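Local coordinates for minor structural protein 5 (Lactococcus phage Tuc2009, PDB 5E7T) that is a minor structural protein of the virion, probably a baseplate component with a galactose-binding-like domain that may take part in host attachment, at residues 26-31 with 190-195; 62-67 with 164-169; 86-91 with 180-185. One frame throughout, in Å; residues are numbered along the deposited sequence.

Interaction 1 (26-31 with 190-195)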
loop_
_atom_site.group_PDB
_atom_site.type_symbol
_atom_site.label_atom_id
_atom_site.label_comp_id
_atom_site.label_asym_id
_atom_site.label_seq_id
_atom_site.Cartn_x
_atom_site.Cartn_y
_atom_site.Cartn_z
ATOM N N PRO B 26 25.348 52.058 5.330
ATOM C CA PRO B 26 24.530 51.805 4.150
ATOM C C PRO B 26 23.208 51.119 4.425
ATOM O O PRO B 26 23.098 50.274 5.318
ATOM C CB PRO B 26 25.453 50.984 3.242
ATOM C CG PRO B 26 26.437 50.404 4.093
ATOM C CD PRO B 26 26.630 51.335 5.245
ATOM N N ASN B 27 22.199 51.532 3.663
ATOM C CA ASN B 27 20.860 50.972 3.662
ATOM C C ASN B 27 20.773 49.946 2.534
ATOM O O ASN B 27 21.438 50.102 1.506
ATOM C CB ASN B 27 19.838 52.069 3.408
ATOM C CG ASN B 27 19.537 52.933 4.580
ATOM O OD1 ASN B 27 19.339 52.461 5.695
ATOM N ND2 ASN B 27 19.396 54.218 4.324
ATOM N N LEU B 28 19.932 48.912 2.716
ATOM C CA LEU B 28 19.707 47.866 1.711
ATOM C C LEU B 28 18.928 48.401 0.497
ATOM O O LEU B 28 18.111 49.311 0.621
ATOM C CB LEU B 28 18.967 46.663 2.319
ATOM C CG LEU B 28 19.792 45.674 3.119
ATOM C CD1 LEU B 28 18.895 44.758 3.912
ATOM C CD2 LEU B 28 20.742 44.874 2.223
ATOM N N ASN B 29 19.184 47.808 -0.666
ATOM C CA ASN B 29 18.573 48.165 -1.924
ATOM C C ASN B 29 17.244 47.504 -2.008
ATOM O O ASN B 29 17.064 46.357 -1.558
ATOM C CB ASN B 29 19.446 47.652 -3.078
ATOM C CG ASN B 29 19.334 48.399 -4.385
ATOM O OD1 ASN B 29 18.289 48.953 -4.737
ATOM N ND2 ASN B 29 20.429 48.450 -5.126
ATOM N N LEU B 30 16.309 48.205 -2.653
ATOM C CA LEU B 30 14.967 47.693 -2.937
ATOM C C LEU B 30 14.890 47.210 -4.391
ATOM O O LEU B 30 13.917 46.579 -4.759
ATOM C CB LEU B 30 13.900 48.740 -2.605
ATOM C CG LEU B 30 13.674 48.953 -1.121
ATOM C CD1 LEU B 30 13.019 50.273 -0.859
ATOM C CD2 LEU B 30 12.858 47.856 -0.554
ATOM N N LEU B 31 15.942 47.459 -5.199
ATOM C CA LEU B 31 16.017 46.984 -6.591
ATOM C C LEU B 31 16.575 45.541 -6.671
ATOM O O LEU B 31 17.236 45.099 -5.745
ATOM C CB LEU B 31 16.824 47.938 -7.500
ATOM C CG LEU B 31 16.430 49.401 -7.505
ATOM C CD1 LEU B 31 17.206 50.138 -8.523
ATOM C CD2 LEU B 31 14.988 49.580 -7.792
ATOM N N PRO B 190 25.699 54.325 0.615
ATOM C CA PRO B 190 26.480 53.526 -0.338
ATOM C C PRO B 190 25.736 52.367 -0.960
ATOM O O PRO B 190 24.826 51.792 -0.358
ATOM C CB PRO B 190 27.681 53.081 0.484
ATOM C CG PRO B 190 27.871 54.168 1.463
ATOM C CD PRO B 190 26.466 54.510 1.868
ATOM N N TYR B 191 26.092 52.069 -2.207
ATOM C CA TYR B 191 25.490 50.984 -2.961
ATOM C C TYR B 191 25.483 49.721 -2.125
ATOM O O TYR B 191 26.477 49.382 -1.495
ATOM C CB TYR B 191 26.225 50.729 -4.291
ATOM C CG TYR B 191 25.748 49.471 -4.980
ATOM C CD1 TYR B 191 24.552 49.457 -5.699
ATOM C CD2 TYR B 191 26.402 48.261 -4.789
ATOM C CE1 TYR B 191 24.063 48.282 -6.270
ATOM C CE2 TYR B 191 25.928 47.084 -5.365
ATOM C CZ TYR B 191 24.755 47.099 -6.099
ATOM O OH TYR B 191 24.322 45.940 -6.678
ATOM N N MET B 192 24.355 49.038 -2.118
ATOM C CA MET B 192 24.209 47.756 -1.460
ATOM C C MET B 192 23.322 46.916 -2.332
ATOM O O MET B 192 22.417 47.464 -2.965
ATOM C CB MET B 192 23.556 47.899 -0.078
ATOM C CG MET B 192 24.469 48.469 0.969
ATOM S SD MET B 192 25.869 47.410 1.341
ATOM C CE MET B 192 25.056 46.074 2.104
ATOM N N PRO B 193 23.520 45.578 -2.364
ATOM C CA PRO B 193 22.576 44.738 -3.118
ATOM C C PRO B 193 21.262 44.613 -2.327
ATOM O O PRO B 193 21.110 45.260 -1.284
ATOM C CB PRO B 193 23.319 43.420 -3.240
ATOM C CG PRO B 193 24.191 43.377 -2.026
ATOM C CD PRO B 193 24.554 44.769 -1.684
ATOM N N SER B 194 20.289 43.825 -2.830
ATOM C CA SER B 194 19.026 43.676 -2.111
ATOM C C SER B 194 19.185 42.757 -0.898
ATOM O O SER B 194 20.196 42.079 -0.783
ATOM C CB SER B 194 17.919 43.228 -3.057
ATOM O OG SER B 194 17.812 41.827 -3.268
ATOM N N ALA B 195 18.216 42.765 0.032
ATOM C CA ALA B 195 18.207 41.895 1.223
ATOM C C ALA B 195 18.367 40.411 0.849
ATOM O O ALA B 195 19.120 39.673 1.497
ATOM C CB ALA B 195 16.909 42.080 1.973
#
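Asn29 and Met192 carry this contact between two extended loops, helped by Pro26. An Asx turn sits at its heart. One loop follows strand 8-12, and the other leads from strand 171-184 toward the C-terminal domain. Asn29 has CG anti to the backbone N (chi1 -154°), which swings its amide toward the second loop. ND2 of Asn29 donates to the O of Met192 at 3.1 Å. The acceptor lies close to the amide plane of Asn29, but the bond is bent, with 142° at the hydrogen. The backbone N of Asn29 gives a longer, straighter bond to the O of Pro193, at 3.3 Å. Side chain and backbone of one residue thus hold two successive carbonyls. The amide also stands nearly upright to the Tyr191 ring, with CE1 of Tyr191 3.8 Å from ND2 of Asn29. The hydroxyl of that ring reaches Ser34. Met192 is bent at both its CB-CG and CG-SD bonds. Its CG lies 3.5 Å from CB of Pro26, and its CB lies 3.4 Å from the O of Asn27. Pro26 also rests on the Pro190 ring, while Trp203 touches Met192 from outside the two segments. Further along, CD1 of Leu28 packs on CB of Ala195, which also meets the chain of another protein. Strand 171-184 grips the Asn29 amide too, through the N of Gln182 on OD1 and the O of Pro180 on ND2. The Asx turn holds OD1 at one side of the amide: the N of Leu31 donates to OD1 of Asn29 at 2.8 Å, from above the carbonyl plane.

Interaction 2 (62-67 with 164-169)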
loop_
_atom_site.group_PDB
_atom_site.type_symbol
_atom_site.label_atom_id
_atom_site.label_comp_id
_atom_site.label_asym_id
_atom_site.label_seq_id
_atom_site.Cartn_x
_atom_site.Cartn_y
_atom_site.Cartn_z
ATOM N N ASN B 62 9.660 61.086 -33.280
ATOM C CA ASN B 62 8.354 61.575 -32.798
ATOM C C ASN B 62 7.682 60.471 -32.025
ATOM O O ASN B 62 6.603 59.967 -32.383
ATOM C CB ASN B 62 7.478 62.118 -33.913
ATOM C CG ASN B 62 7.973 63.411 -34.479
ATOM O OD1 ASN B 62 8.131 63.556 -35.692
ATOM N ND2 ASN B 62 8.183 64.396 -33.622
ATOM N N ALA B 63 8.388 60.038 -30.982
ATOM C CA ALA B 63 7.981 58.892 -30.206
ATOM C C ALA B 63 8.533 58.856 -28.810
ATOM O O ALA B 63 9.596 59.425 -28.517
ATOM C CB ALA B 63 8.411 57.623 -30.934
ATOM N N TRP B 64 7.812 58.103 -27.965
ATOM C CA TRP B 64 8.207 57.761 -26.622
ATOM C C TRP B 64 8.823 56.383 -26.752
ATOM O O TRP B 64 8.256 55.505 -27.415
ATOM C CB TRP B 64 6.999 57.715 -25.705
ATOM C CG TRP B 64 6.329 59.043 -25.561
ATOM C CD1 TRP B 64 5.112 59.416 -26.069
ATOM C CD2 TRP B 64 6.858 60.191 -24.896
ATOM N NE1 TRP B 64 4.832 60.720 -25.716
ATOM C CE2 TRP B 64 5.894 61.220 -25.000
ATOM C CE3 TRP B 64 8.018 60.428 -24.164
ATOM C CZ2 TRP B 64 6.094 62.486 -24.446
ATOM C CZ3 TRP B 64 8.217 61.684 -23.630
ATOM C CH2 TRP B 64 7.260 62.696 -23.767
ATOM N N VAL B 65 10.022 56.214 -26.194
ATOM C CA VAL B 65 10.748 54.951 -26.215
ATOM C C VAL B 65 10.897 54.551 -24.759
ATOM O O VAL B 65 11.347 55.368 -23.957
ATOM C CB VAL B 65 12.139 55.090 -26.907
ATOM C CG1 VAL B 65 12.879 53.751 -26.976
ATOM C CG2 VAL B 65 12.008 55.706 -28.294
ATOM N N ASN B 66 10.508 53.325 -24.402
ATOM C CA ASN B 66 10.717 52.861 -23.038
ATOM C C ASN B 66 11.202 51.410 -22.980
ATOM O O ASN B 66 11.115 50.684 -23.978
ATOM C CB ASN B 66 9.500 53.101 -22.151
ATOM C CG ASN B 66 8.308 52.240 -22.425
ATOM O OD1 ASN B 66 8.273 51.058 -22.075
ATOM N ND2 ASN B 66 7.266 52.849 -22.965
ATOM N N LYS B 67 11.783 51.022 -21.833
ATOM C CA LYS B 67 12.249 49.664 -21.534
ATOM C C LYS B 67 11.669 49.376 -20.155
ATOM O O LYS B 67 11.791 50.215 -19.270
ATOM C CB LYS B 67 13.794 49.543 -21.543
ATOM C CG LYS B 67 14.491 49.951 -22.858
ATOM C CD LYS B 67 14.190 49.049 -24.059
ATOM C CE LYS B 67 14.307 49.765 -25.385
ATOM N NZ LYS B 67 15.223 49.056 -26.323
ATOM N N GLY B 164 11.731 60.545 -24.716
ATOM C CA GLY B 164 10.917 61.009 -25.821
ATOM C C GLY B 164 11.736 61.804 -26.800
ATOM O O GLY B 164 12.413 62.760 -26.419
ATOM N N PHE B 165 11.699 61.379 -28.066
ATOM C CA PHE B 165 12.402 62.031 -29.165
ATOM C C PHE B 165 11.340 62.653 -30.063
ATOM O O PHE B 165 10.529 61.941 -30.664
ATOM C CB PHE B 165 13.244 61.030 -29.958
ATOM C CG PHE B 165 14.234 60.196 -29.179
ATOM C CD1 PHE B 165 15.535 60.638 -28.981
ATOM C CD2 PHE B 165 13.899 58.926 -28.738
ATOM C CE1 PHE B 165 16.476 59.832 -28.336
ATOM C CE2 PHE B 165 14.841 58.121 -28.103
ATOM C CZ PHE B 165 16.124 58.577 -27.912
ATOM N N PHE B 166 11.296 63.983 -30.079
ATOM C CA PHE B 166 10.326 64.712 -30.878
ATOM C C PHE B 166 11.000 65.748 -31.748
ATOM O O PHE B 166 11.963 66.398 -31.332
ATOM C CB PHE B 166 9.203 65.297 -30.014
ATOM C CG PHE B 166 8.356 64.212 -29.401
ATOM C CD1 PHE B 166 7.315 63.633 -30.116
ATOM C CD2 PHE B 166 8.642 63.718 -28.130
ATOM C CE1 PHE B 166 6.564 62.592 -29.574
ATOM C CE2 PHE B 166 7.883 62.678 -27.586
ATOM C CZ PHE B 166 6.854 62.117 -28.320
ATOM N N GLY B 167 10.508 65.853 -32.966
ATOM C CA GLY B 167 11.066 66.733 -33.971
ATOM C C GLY B 167 11.242 65.981 -35.268
ATOM O O GLY B 167 10.963 64.775 -35.337
ATOM N N GLN B 168 11.724 66.699 -36.293
ATOM C CA GLN B 168 11.900 66.216 -37.662
ATOM C C GLN B 168 12.708 64.932 -37.777
ATOM O O GLN B 168 12.213 63.960 -38.363
ATOM C CB GLN B 168 12.508 67.323 -38.534
ATOM C CG GLN B 168 11.798 67.535 -39.852
ATOM C CD GLN B 168 11.836 68.993 -40.244
ATOM O OE1 GLN B 168 10.921 69.774 -39.923
ATOM N NE2 GLN B 168 12.909 69.398 -40.927
ATOM N N GLN B 169 13.933 64.921 -37.199
ATOM C CA GLN B 169 14.841 63.788 -37.306
ATOM C C GLN B 169 14.809 62.831 -36.143
ATOM O O GLN B 169 14.344 63.157 -35.046
ATOM C CB GLN B 169 16.264 64.267 -37.541
ATOM C CG GLN B 169 16.513 64.832 -38.928
ATOM C CD GLN B 169 17.806 65.593 -38.923
ATOM O OE1 GLN B 169 17.890 66.719 -38.408
ATOM N NE2 GLN B 169 18.860 64.966 -39.428
HETATM O O HOH W 1 12.006 62.890 -33.374
#
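Trp64 and Phe166 form a T-shaped pair beside an antiparallel strand pairing that ends in a G1 beta bulge. The edge of Phe166 points at the face of the six-membered ring of Trp64, with ring centres 4.9 Å apart and planes at 66°. CE2 of Phe166 sits over the middle of the indole, and CZ of Phe166 comes 3.6 Å from CE2 of Trp64. Both residues hold CG anti to their carbonyl carbon (chi1 -64° for Trp64, -66° for Phe166), which sets the two rings against each other. Gly164 meets the same indole with backbone alone: its CA lies 3.4 Å from CE3 of Trp64, with no CB to hold the ring off. A face of the Phe166 ring is turned to the backbone N of Ala63. On the sheet side that carries Ala63 and Phe165, CG2 of Val65 meets the edge of the Phe165 ring in its plane.

Ala63 and Phe165 are a hydrogen-bonded pair, with N to O bonds of 2.9 Å from each residue to the other. Trp64 and Gly164 are the next, non-hydrogen-bonded pair. Two residues, Asn62 and Ala63, stand across from the single Phe165, and this is the bulge. Strand 63-68 edges a four-stranded sheet that packs on a five-stranded one, with Phe165 on Met58, in a beta sandwich consistent with a galactose-binding-like fold. A water bridges Asn62 to the turn after strand 164-166: it accepts from the N of Asn62 at 3.0 Å and donates to the O of Gly167 and the O of Gln169.

Interaction 3 (86-91 with 180-185)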
loop_
_atom_site.group_PDB
_atom_site.type_symbol
_atom_site.label_atom_id
_atom_site.label_comp_id
_atom_site.label_asym_id
_atom_site.label_seq_id
_atom_site.Cartn_x
_atom_site.Cartn_y
_atom_site.Cartn_z
ATOM N N TYR B 86 11.739 58.009 -0.371
ATOM C CA TYR B 86 12.577 56.960 -0.940
ATOM C C TYR B 86 13.629 57.679 -1.752
ATOM O O TYR B 86 13.312 58.714 -2.335
ATOM C CB TYR B 86 11.767 56.003 -1.808
ATOM C CG TYR B 86 10.920 55.056 -0.997
ATOM C CD1 TYR B 86 9.734 55.482 -0.401
ATOM C CD2 TYR B 86 11.281 53.721 -0.848
ATOM C CE1 TYR B 86 8.952 54.618 0.362
ATOM C CE2 TYR B 86 10.502 52.842 -0.090
ATOM C CZ TYR B 86 9.334 53.297 0.507
ATOM O OH TYR B 86 8.553 52.446 1.250
ATOM N N THR B 87 14.882 57.203 -1.732
ATOM C CA THR B 87 15.961 57.848 -2.457
ATOM C C THR B 87 16.509 56.925 -3.536
ATOM O O THR B 87 16.841 55.767 -3.260
ATOM C CB THR B 87 17.035 58.399 -1.488
ATOM O OG1 THR B 87 16.429 59.314 -0.569
ATOM C CG2 THR B 87 18.164 59.111 -2.203
ATOM N N MET B 88 16.618 57.455 -4.766
ATOM C CA MET B 88 17.164 56.739 -5.903
ATOM C C MET B 88 18.539 57.278 -6.188
ATOM O O MET B 88 18.733 58.480 -6.103
ATOM C CB MET B 88 16.260 56.881 -7.115
ATOM C CG MET B 88 14.980 56.127 -6.982
ATOM S SD MET B 88 14.040 56.263 -8.507
ATOM C CE MET B 88 14.733 54.837 -9.426
ATOM N N SER B 89 19.500 56.393 -6.482
ATOM C CA SER B 89 20.921 56.687 -6.779
ATOM C C SER B 89 21.347 55.762 -7.926
ATOM O O SER B 89 20.925 54.606 -7.950
ATOM C CB SER B 89 21.809 56.453 -5.554
ATOM O OG SER B 89 21.126 55.838 -4.467
ATOM N N VAL B 90 22.127 56.269 -8.908
ATOM C CA VAL B 90 22.546 55.487 -10.073
ATOM C C VAL B 90 23.753 56.134 -10.739
ATOM O O VAL B 90 23.869 57.365 -10.721
ATOM C CB VAL B 90 21.360 55.276 -11.069
ATOM C CG1 VAL B 90 20.864 56.593 -11.666
ATOM C CG2 VAL B 90 21.705 54.274 -12.157
ATOM N N ASP B 91 24.660 55.290 -11.301
ATOM C CA ASP B 91 25.816 55.669 -12.116
ATOM C C ASP B 91 25.388 55.494 -13.563
ATOM O O ASP B 91 24.827 54.470 -13.925
ATOM C CB ASP B 91 27.042 54.800 -11.826
ATOM C CG ASP B 91 27.686 55.038 -10.480
ATOM O OD1 ASP B 91 27.202 55.922 -9.729
ATOM O OD2 ASP B 91 28.636 54.305 -10.149
ATOM N N PRO B 180 22.265 50.694 -9.954
ATOM C CA PRO B 180 21.025 51.416 -9.626
ATOM C C PRO B 180 20.572 51.058 -8.207
ATOM O O PRO B 180 20.768 49.927 -7.760
ATOM C CB PRO B 180 20.045 50.933 -10.695
ATOM C CG PRO B 180 20.521 49.583 -11.066
ATOM C CD PRO B 180 22.026 49.670 -10.997
ATOM N N LYS B 181 20.030 52.028 -7.483
ATOM C CA LYS B 181 19.603 51.835 -6.108
ATOM C C LYS B 181 18.405 52.651 -5.796
ATOM O O LYS B 181 18.280 53.804 -6.227
ATOM C CB LYS B 181 20.724 52.214 -5.117
ATOM C CG LYS B 181 20.550 51.620 -3.706
ATOM C CD LYS B 181 21.477 52.229 -2.688
ATOM C CE LYS B 181 21.377 51.512 -1.371
ATOM N NZ LYS B 181 22.036 52.262 -0.269
ATOM N N GLN B 182 17.529 52.052 -4.997
ATOM C CA GLN B 182 16.347 52.672 -4.423
ATOM C C GLN B 182 16.348 52.198 -2.981
ATOM O O GLN B 182 16.513 50.997 -2.715
ATOM C CB GLN B 182 15.059 52.255 -5.140
ATOM C CG GLN B 182 13.845 52.727 -4.359
ATOM C CD GLN B 182 12.544 52.255 -4.893
ATOM O OE1 GLN B 182 11.803 53.037 -5.469
ATOM N NE2 GLN B 182 12.200 50.995 -4.643
ATOM N N GLU B 183 16.199 53.138 -2.053
ATOM C CA GLU B 183 16.192 52.823 -0.625
ATOM C C GLU B 183 15.179 53.678 0.103
ATOM O O GLU B 183 14.848 54.766 -0.347
ATOM C CB GLU B 183 17.580 53.047 -0.026
ATOM C CG GLU B 183 18.005 54.503 0.020
ATOM C CD GLU B 183 19.507 54.641 -0.004
ATOM O OE1 GLU B 183 20.111 54.576 1.090
ATOM O OE2 GLU B 183 20.077 54.805 -1.110
ATOM N N LEU B 184 14.725 53.207 1.246
ATOM C CA LEU B 184 13.796 53.944 2.069
ATOM C C LEU B 184 14.608 55.040 2.762
ATOM O O LEU B 184 15.697 54.773 3.269
ATOM C CB LEU B 184 13.174 52.958 3.079
ATOM C CG LEU B 184 12.293 53.548 4.170
ATOM C CD1 LEU B 184 10.986 54.090 3.605
ATOM C CD2 LEU B 184 12.115 52.551 5.296
ATOM N N GLY B 185 14.119 56.256 2.746
ATOM C CA GLY B 185 14.877 57.331 3.364
ATOM C C GLY B 185 15.102 58.538 2.487
ATOM O O GLY B 185 14.639 58.576 1.345
#
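Residues 86-91 and 180-184 run antiparallel as neighbouring strands of the five-stranded sheet of a beta sandwich, with their axes 4.6 Å apart at the closest. Thr87 with Glu183 and Ser89 with Lys181 are hydrogen-bonded pairs. Tyr86 with Leu184 and Met88 with Gln182 are the non-hydrogen-bonded pairs. On the face that carries these last four residues, Leu184 lays CD1 over the Tyr86 ring in a CH-pi contact. That methyl is 4.0 Å from the ring centre and is shifted toward the CZ side. Strand 121-126, which belongs to the other sheet, covers this face through Cys123, which touches Tyr86, Met88 and Gln182. At the other end, CG2 of Val90 packs on CB of Pro180 at 4.0 Å.

The opposite face is polar and buried. Lys181 is extended throughout, and Glu183 turns CG between its own N and carbonyl carbon (chi1 68°). NZ of Lys181 therefore lies 3.3 Å from OE1 of Glu183 in a weakly bonded salt bridge. Stronger partners lie beyond: the O atoms of Pro190 and Asn27 for Lys181, and OG1 of Thr189 for Glu183. These dipoles probably ease the burial of the two charges. OG1 of Thr87 hydrogen-bonds with OG1 of Thr144. Just past the end of strand 180-184, OG1 of Thr87 also donates to the O of Gly185 at 2.7 Å, from well above the carbonyl plane.

How the interactions relate
From the N terminus, the chain passes through 26-31, then 62-67, then 86-91. It later returns through 164-169, 180-185 and 190-195. Interaction 1 closes the longest loop, and the other two contacts lie within it. Interactions 2 and 3 cross, because each has one segment inside the loop the other closes. Interaction 2 joins two strands of the four-stranded sheet, and interaction 3 joins two of the five-stranded sheet. Their centres are 27 Å apart and they do not touch. Interactions 1 and 3 do touch, with centres 8 Å apart. Leu30 N, for example, lies 2.8 Å from Gln182 O, which ties the early loop to strand 171-184.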